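Local coordinates for protein sorbitol dehydrogenase (Gluconobacter oxydans, PDB 5ITG) that probably oxidises D-sorbitol to L-sorbose with a nicotinamide cofactor of the NADP type, at residues A[437-449]-A[464-476]. Residues are numbered along the deposited sequence; the frame is centred on the assembly and turned at random.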
loop_
_atom_site.group_PDB
_atom_site.type_symbol
_atom_site.label_atom_id
_atom_site.label_comp_id
_atom_site.label_asym_id
_atom_site.label_seq_id
_atom_site.Cartn_x
_atom_site.Cartn_y
_atom_site.Cartn_z
ATOM N N LEU A 437 -5.920 -32.038 1.504
ATOM C CA LEU A 437 -6.935 -31.858 0.474
ATOM C C LEU A 437 -6.308 -31.264 -0.780
ATOM O O LEU A 437 -6.507 -31.763 -1.887
ATOM C CB LEU A 437 -8.038 -30.921 0.976
ATOM C CG LEU A 437 -8.902 -31.413 2.140
ATOM C CD1 LEU A 437 -9.842 -30.301 2.581
ATOM C CD2 LEU A 437 -9.689 -32.641 1.712
ATOM N N ALA A 438 -5.549 -30.194 -0.588
ATOM C CA ALA A 438 -4.889 -29.495 -1.683
ATOM C C ALA A 438 -4.025 -30.414 -2.534
ATOM O O ALA A 438 -3.911 -30.215 -3.741
ATOM C CB ALA A 438 -4.039 -28.365 -1.132
ATOM N N LYS A 439 -3.421 -31.418 -1.907
ATOM C CA LYS A 439 -2.555 -32.339 -2.635
ATOM C C LYS A 439 -3.221 -33.642 -3.059
ATOM O O LYS A 439 -2.604 -34.460 -3.740
ATOM C CB LYS A 439 -1.297 -32.636 -1.814
ATOM C CG LYS A 439 -0.453 -31.403 -1.543
ATOM C CD LYS A 439 0.870 -31.754 -0.894
ATOM C CE LYS A 439 1.711 -30.506 -0.669
ATOM N NZ LYS A 439 2.016 -29.798 -1.949
ATOM N N ALA A 440 -4.477 -33.836 -2.669
ATOM C CA ALA A 440 -5.197 -35.047 -3.046
ATOM C C ALA A 440 -5.082 -35.238 -4.559
ATOM O O ALA A 440 -4.922 -34.270 -5.301
ATOM C CB ALA A 440 -6.658 -34.937 -2.638
ATOM N N ASP A 441 -5.155 -36.484 -5.015
ATOM C CA ASP A 441 -5.047 -36.756 -6.443
ATOM C C ASP A 441 -6.375 -36.638 -7.166
ATOM O O ASP A 441 -6.412 -36.609 -8.398
ATOM C CB ASP A 441 -4.455 -38.145 -6.688
ATOM C CG ASP A 441 -2.984 -38.211 -6.347
ATOM O OD1 ASP A 441 -2.238 -37.303 -6.778
ATOM O OD2 ASP A 441 -2.572 -39.171 -5.657
ATOM N N ASP A 442 -7.467 -36.575 -6.412
ATOM C CA ASP A 442 -8.773 -36.440 -7.034
ATOM C C ASP A 442 -8.924 -35.004 -7.510
ATOM O O ASP A 442 -7.950 -34.248 -7.541
ATOM C CB ASP A 442 -9.891 -36.796 -6.051
ATOM C CG ASP A 442 -9.922 -35.885 -4.844
ATOM O OD1 ASP A 442 -10.079 -34.659 -5.025
ATOM O OD2 ASP A 442 -9.794 -36.401 -3.712
ATOM N N PHE A 443 -10.142 -34.627 -7.876
ATOM C CA PHE A 443 -10.403 -33.282 -8.369
ATOM C C PHE A 443 -11.549 -32.615 -7.621
ATOM O O PHE A 443 -12.035 -31.568 -8.047
ATOM C CB PHE A 443 -10.751 -33.343 -9.856
ATOM C CG PHE A 443 -9.658 -33.912 -10.712
ATOM C CD1 PHE A 443 -8.535 -33.153 -11.024
ATOM C CD2 PHE A 443 -9.752 -35.206 -11.210
ATOM C CE1 PHE A 443 -7.522 -33.675 -11.821
ATOM C CE2 PHE A 443 -8.745 -35.737 -12.006
ATOM C CZ PHE A 443 -7.627 -34.969 -12.314
ATOM N N GLU A 444 -11.974 -33.212 -6.510
ATOM C CA GLU A 444 -13.094 -32.675 -5.739
ATOM C C GLU A 444 -12.759 -32.238 -4.318
ATOM O O GLU A 444 -13.299 -31.251 -3.826
ATOM C CB GLU A 444 -14.211 -33.714 -5.665
ATOM C CG GLU A 444 -14.657 -34.245 -7.007
ATOM C CD GLU A 444 -15.588 -35.433 -6.871
ATOM O OE1 GLU A 444 -16.643 -35.290 -6.216
ATOM O OE2 GLU A 444 -15.263 -36.510 -7.419
ATOM N N SER A 445 -11.877 -32.982 -3.661
ATOM C CA SER A 445 -11.507 -32.691 -2.284
ATOM C C SER A 445 -11.134 -31.251 -1.957
ATOM O O SER A 445 -11.680 -30.678 -1.019
ATOM C CB SER A 445 -10.369 -33.611 -1.839
ATOM O OG SER A 445 -10.783 -34.963 -1.864
ATOM N N SER A 446 -10.214 -30.665 -2.720
ATOM C CA SER A 446 -9.777 -29.301 -2.433
ATOM C C SER A 446 -10.830 -28.209 -2.626
ATOM O O SER A 446 -10.574 -27.046 -2.334
ATOM C CB SER A 446 -8.489 -28.958 -3.210
ATOM O OG SER A 446 -8.619 -29.188 -4.596
ATOM N N LEU A 447 -12.016 -28.577 -3.099
ATOM C CA LEU A 447 -13.082 -27.593 -3.257
ATOM C C LEU A 447 -13.533 -27.170 -1.861
ATOM O O LEU A 447 -14.142 -26.117 -1.681
ATOM C CB LEU A 447 -14.261 -28.186 -4.032
ATOM C CG LEU A 447 -14.092 -28.323 -5.549
ATOM C CD1 LEU A 447 -15.281 -29.056 -6.143
ATOM C CD2 LEU A 447 -13.964 -26.943 -6.171
ATOM N N LYS A 448 -13.210 -27.996 -0.867
ATOM C CA LYS A 448 -13.574 -27.702 0.514
ATOM C C LYS A 448 -12.598 -26.754 1.216
ATOM O O LYS A 448 -12.834 -26.369 2.361
ATOM C CB LYS A 448 -13.685 -29.005 1.316
ATOM C CG LYS A 448 -14.641 -30.021 0.701
ATOM C CD LYS A 448 -14.602 -31.354 1.444
ATOM C CE LYS A 448 -13.242 -32.038 1.318
ATOM N NZ LYS A 448 -13.197 -33.282 2.133
ATOM N N LEU A 449 -11.505 -26.374 0.549
ATOM C CA LEU A 449 -10.540 -25.465 1.178
ATOM C C LEU A 449 -11.250 -24.180 1.600
ATOM O O LEU A 449 -12.231 -23.779 0.984
ATOM C CB LEU A 449 -9.388 -25.136 0.224
ATOM C CG LEU A 449 -8.402 -26.273 -0.061
ATOM C CD1 LEU A 449 -7.448 -25.875 -1.186
ATOM C CD2 LEU A 449 -7.635 -26.611 1.213
ATOM N N ASP A 464 -18.893 -25.430 -9.040
ATOM C CA ASP A 464 -18.014 -26.518 -8.631
ATOM C C ASP A 464 -17.830 -27.581 -9.713
ATOM O O ASP A 464 -16.722 -28.087 -9.913
ATOM C CB ASP A 464 -18.512 -27.144 -7.322
ATOM C CG ASP A 464 -18.496 -26.151 -6.157
ATOM O OD1 ASP A 464 -17.662 -25.215 -6.171
ATOM O OD2 ASP A 464 -19.307 -26.308 -5.221
ATOM N N GLN A 465 -18.904 -27.913 -10.420
ATOM C CA GLN A 465 -18.824 -28.904 -11.483
ATOM C C GLN A 465 -17.897 -28.419 -12.595
ATOM O O GLN A 465 -17.073 -29.179 -13.105
ATOM C CB GLN A 465 -20.220 -29.197 -12.044
ATOM C CG GLN A 465 -21.029 -30.179 -11.197
ATOM C CD GLN A 465 -22.518 -30.125 -11.490
ATOM O OE1 GLN A 465 -22.941 -30.165 -12.647
ATOM N NE2 GLN A 465 -23.324 -30.039 -10.434
ATOM N N LYS A 466 -18.037 -27.149 -12.967
ATOM C CA LYS A 466 -17.202 -26.566 -14.010
ATOM C C LYS A 466 -15.747 -26.571 -13.564
ATOM O O LYS A 466 -14.846 -26.849 -14.357
ATOM C CB LYS A 466 -17.647 -25.130 -14.306
ATOM C CG LYS A 466 -16.788 -24.396 -15.320
ATOM C CD LYS A 466 -16.966 -24.943 -16.729
ATOM C CE LYS A 466 -16.218 -24.082 -17.739
ATOM N NZ LYS A 466 -16.436 -24.541 -19.142
ATOM N N VAL A 467 -15.518 -26.262 -12.292
ATOM C CA VAL A 467 -14.165 -26.246 -11.745
ATOM C C VAL A 467 -13.528 -27.620 -11.899
ATOM O O VAL A 467 -12.372 -27.738 -12.301
ATOM C CB VAL A 467 -14.166 -25.853 -10.243
ATOM C CG1 VAL A 467 -12.784 -26.095 -9.636
ATOM C CG2 VAL A 467 -14.540 -24.368 -10.088
ATOM N N ILE A 468 -14.292 -28.654 -11.569
ATOM C CA ILE A 468 -13.820 -30.031 -11.661
ATOM C C ILE A 468 -13.442 -30.352 -13.107
ATOM O O ILE A 468 -12.370 -30.896 -13.371
ATOM C CB ILE A 468 -14.919 -31.010 -11.158
ATOM C CG1 ILE A 468 -15.091 -30.843 -9.642
ATOM C CG2 ILE A 468 -14.565 -32.446 -11.534
ATOM C CD1 ILE A 468 -16.201 -31.674 -9.049
ATOM N N VAL A 469 -14.325 -29.997 -14.037
ATOM C CA VAL A 469 -14.085 -30.221 -15.459
ATOM C C VAL A 469 -12.780 -29.565 -15.917
ATOM O O VAL A 469 -11.996 -30.174 -16.655
ATOM C CB VAL A 469 -15.266 -29.673 -16.308
ATOM C CG1 VAL A 469 -14.865 -29.558 -17.782
ATOM C CG2 VAL A 469 -16.466 -30.603 -16.175
ATOM N N LEU A 470 -12.536 -28.335 -15.466
ATOM C CA LEU A 470 -11.330 -27.601 -15.850
ATOM C C LEU A 470 -10.060 -28.136 -15.196
ATOM O O LEU A 470 -9.000 -28.156 -15.825
ATOM C CB LEU A 470 -11.494 -26.103 -15.539
ATOM C CG LEU A 470 -12.657 -25.439 -16.289
ATOM C CD1 LEU A 470 -12.786 -23.980 -15.890
ATOM C CD2 LEU A 470 -12.435 -25.567 -17.793
ATOM N N ARG A 471 -10.159 -28.564 -13.937
ATOM C CA ARG A 471 -8.998 -29.116 -13.244
ATOM C C ARG A 471 -8.550 -30.350 -14.017
ATOM O O ARG A 471 -7.357 -30.597 -14.179
ATOM C CB ARG A 471 -9.338 -29.533 -11.809
ATOM C CG ARG A 471 -9.543 -28.387 -10.823
ATOM C CD ARG A 471 -9.590 -28.913 -9.387
ATOM N NE ARG A 471 -8.311 -29.495 -8.991
ATOM C CZ ARG A 471 -8.068 -30.084 -7.821
ATOM N NH1 ARG A 471 -9.023 -30.186 -6.905
ATOM N NH2 ARG A 471 -6.858 -30.569 -7.567
ATOM N N LYS A 472 -9.523 -31.119 -14.488
ATOM C CA LYS A 472 -9.231 -32.331 -15.245
ATOM C C LYS A 472 -8.479 -32.001 -16.526
ATOM O O LYS A 472 -7.491 -32.656 -16.861
ATOM C CB LYS A 472 -10.531 -33.077 -15.560
ATOM C CG LYS A 472 -11.064 -33.891 -14.385
ATOM C CD LYS A 472 -12.473 -34.395 -14.656
ATOM C CE LYS A 472 -12.834 -35.585 -13.774
ATOM N NZ LYS A 472 -12.744 -35.295 -12.316
ATOM N N ILE A 473 -8.936 -30.976 -17.234
ATOM C CA ILE A 473 -8.288 -30.559 -18.470
ATOM C C ILE A 473 -6.879 -30.038 -18.183
ATOM O O ILE A 473 -5.929 -30.380 -18.885
ATOM C CB ILE A 473 -9.102 -29.459 -19.172
ATOM C CG1 ILE A 473 -10.449 -30.031 -19.622
ATOM C CG2 ILE A 473 -8.309 -28.892 -20.352
ATOM C CD1 ILE A 473 -11.389 -29.010 -20.223
ATOM N N ILE A 474 -6.753 -29.217 -17.142
ATOM C CA ILE A 474 -5.463 -28.656 -16.760
ATOM C C ILE A 474 -4.440 -29.737 -16.444
ATOM O O ILE A 474 -3.278 -29.635 -16.827
ATOM C CB ILE A 474 -5.567 -27.758 -15.502
ATOM C CG1 ILE A 474 -6.330 -26.472 -15.827
ATOM C CG2 ILE A 474 -4.173 -27.438 -14.980
ATOM C CD1 ILE A 474 -6.501 -25.553 -14.640
ATOM N N ARG A 475 -4.862 -30.770 -15.727
ATOM C CA ARG A 475 -3.920 -31.816 -15.364
ATOM C C ARG A 475 -3.498 -32.688 -16.542
ATOM O O ARG A 475 -2.353 -33.124 -16.612
ATOM C CB ARG A 475 -4.485 -32.701 -14.254
ATOM C CG ARG A 475 -3.414 -33.583 -13.621
ATOM C CD ARG A 475 -3.890 -34.200 -12.344
ATOM N NE ARG A 475 -4.343 -33.197 -11.389
ATOM C CZ ARG A 475 -4.826 -33.497 -10.191
ATOM N NH1 ARG A 475 -4.903 -34.766 -9.815
ATOM N NH2 ARG A 475 -5.257 -32.542 -9.383
ATOM N N GLU A 476 -4.414 -32.932 -17.469
ATOM C CA GLU A 476 -4.101 -33.770 -18.614
ATOM C C GLU A 476 -3.481 -33.033 -19.798
ATOM O O GLU A 476 -2.478 -33.486 -20.346
ATOM C CB GLU A 476 -5.359 -34.516 -19.072
ATOM C CG GLU A 476 -5.168 -35.362 -20.314
ATOM C CD GLU A 476 -6.344 -36.283 -20.577
ATOM O OE1 GLU A 476 -6.602 -37.170 -19.734
ATOM O OE2 GLU A 476 -7.009 -36.121 -21.622
HETATM O O HOH W 1 -8.558 -32.216 -4.751
HETATM O O HOH W 2 -15.918 -24.656 -3.503
#
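A loop packs on a helix here: Phe443 sits among Ile468, Arg471, Lys472 and Arg475, and Leu447 rests on Val467 and Ile468, where the loop and 3-10 turn after helix 432-439, in the mannitol dehydrogenase C-terminal domain, lie along helix 461-477, the last of the chain. An aromatic suits position 443 because its flat ring can wedge among long basic side chains whose methylenes are apolar. Lys472 puts CG over one face of the Phe443 ring, 3.8 Å from the centroid, a CH-pi contact, while Arg471 CB meets CD1 of Phe443 obliquely. Arg475 reaches back to the loop, its CG trans to the amide nitrogen (chi1 -166°), and NH1 gives Asp441 O a weak, bent hydrogen bond of 2.8 Å. Glu411 of helix 400-412 forms salt bridges with both Arg471 and Arg475, and so probably offsets their charge. Replacing Phe443 by alanine is likely to open a gap between loop and helix and leave the Lys472 methylenes without their ring. Towards Asp464, leucine suits position 447 because its methyls diverge: Leu447 CD2 touches Val467 CG1 at 3.8 Å, and its CD1 lies 3.9 Å from Ile468 CG1. Water bridges Asp442 OD1, Ser446 N and Arg471 NH1. Asp442 OD1 also accepts from Glu444 N and Ser445 N, both 2.8 Å away and on one face of the carboxylate, the Asx turn and Asx motif that lead the loop into its 3-10 turn.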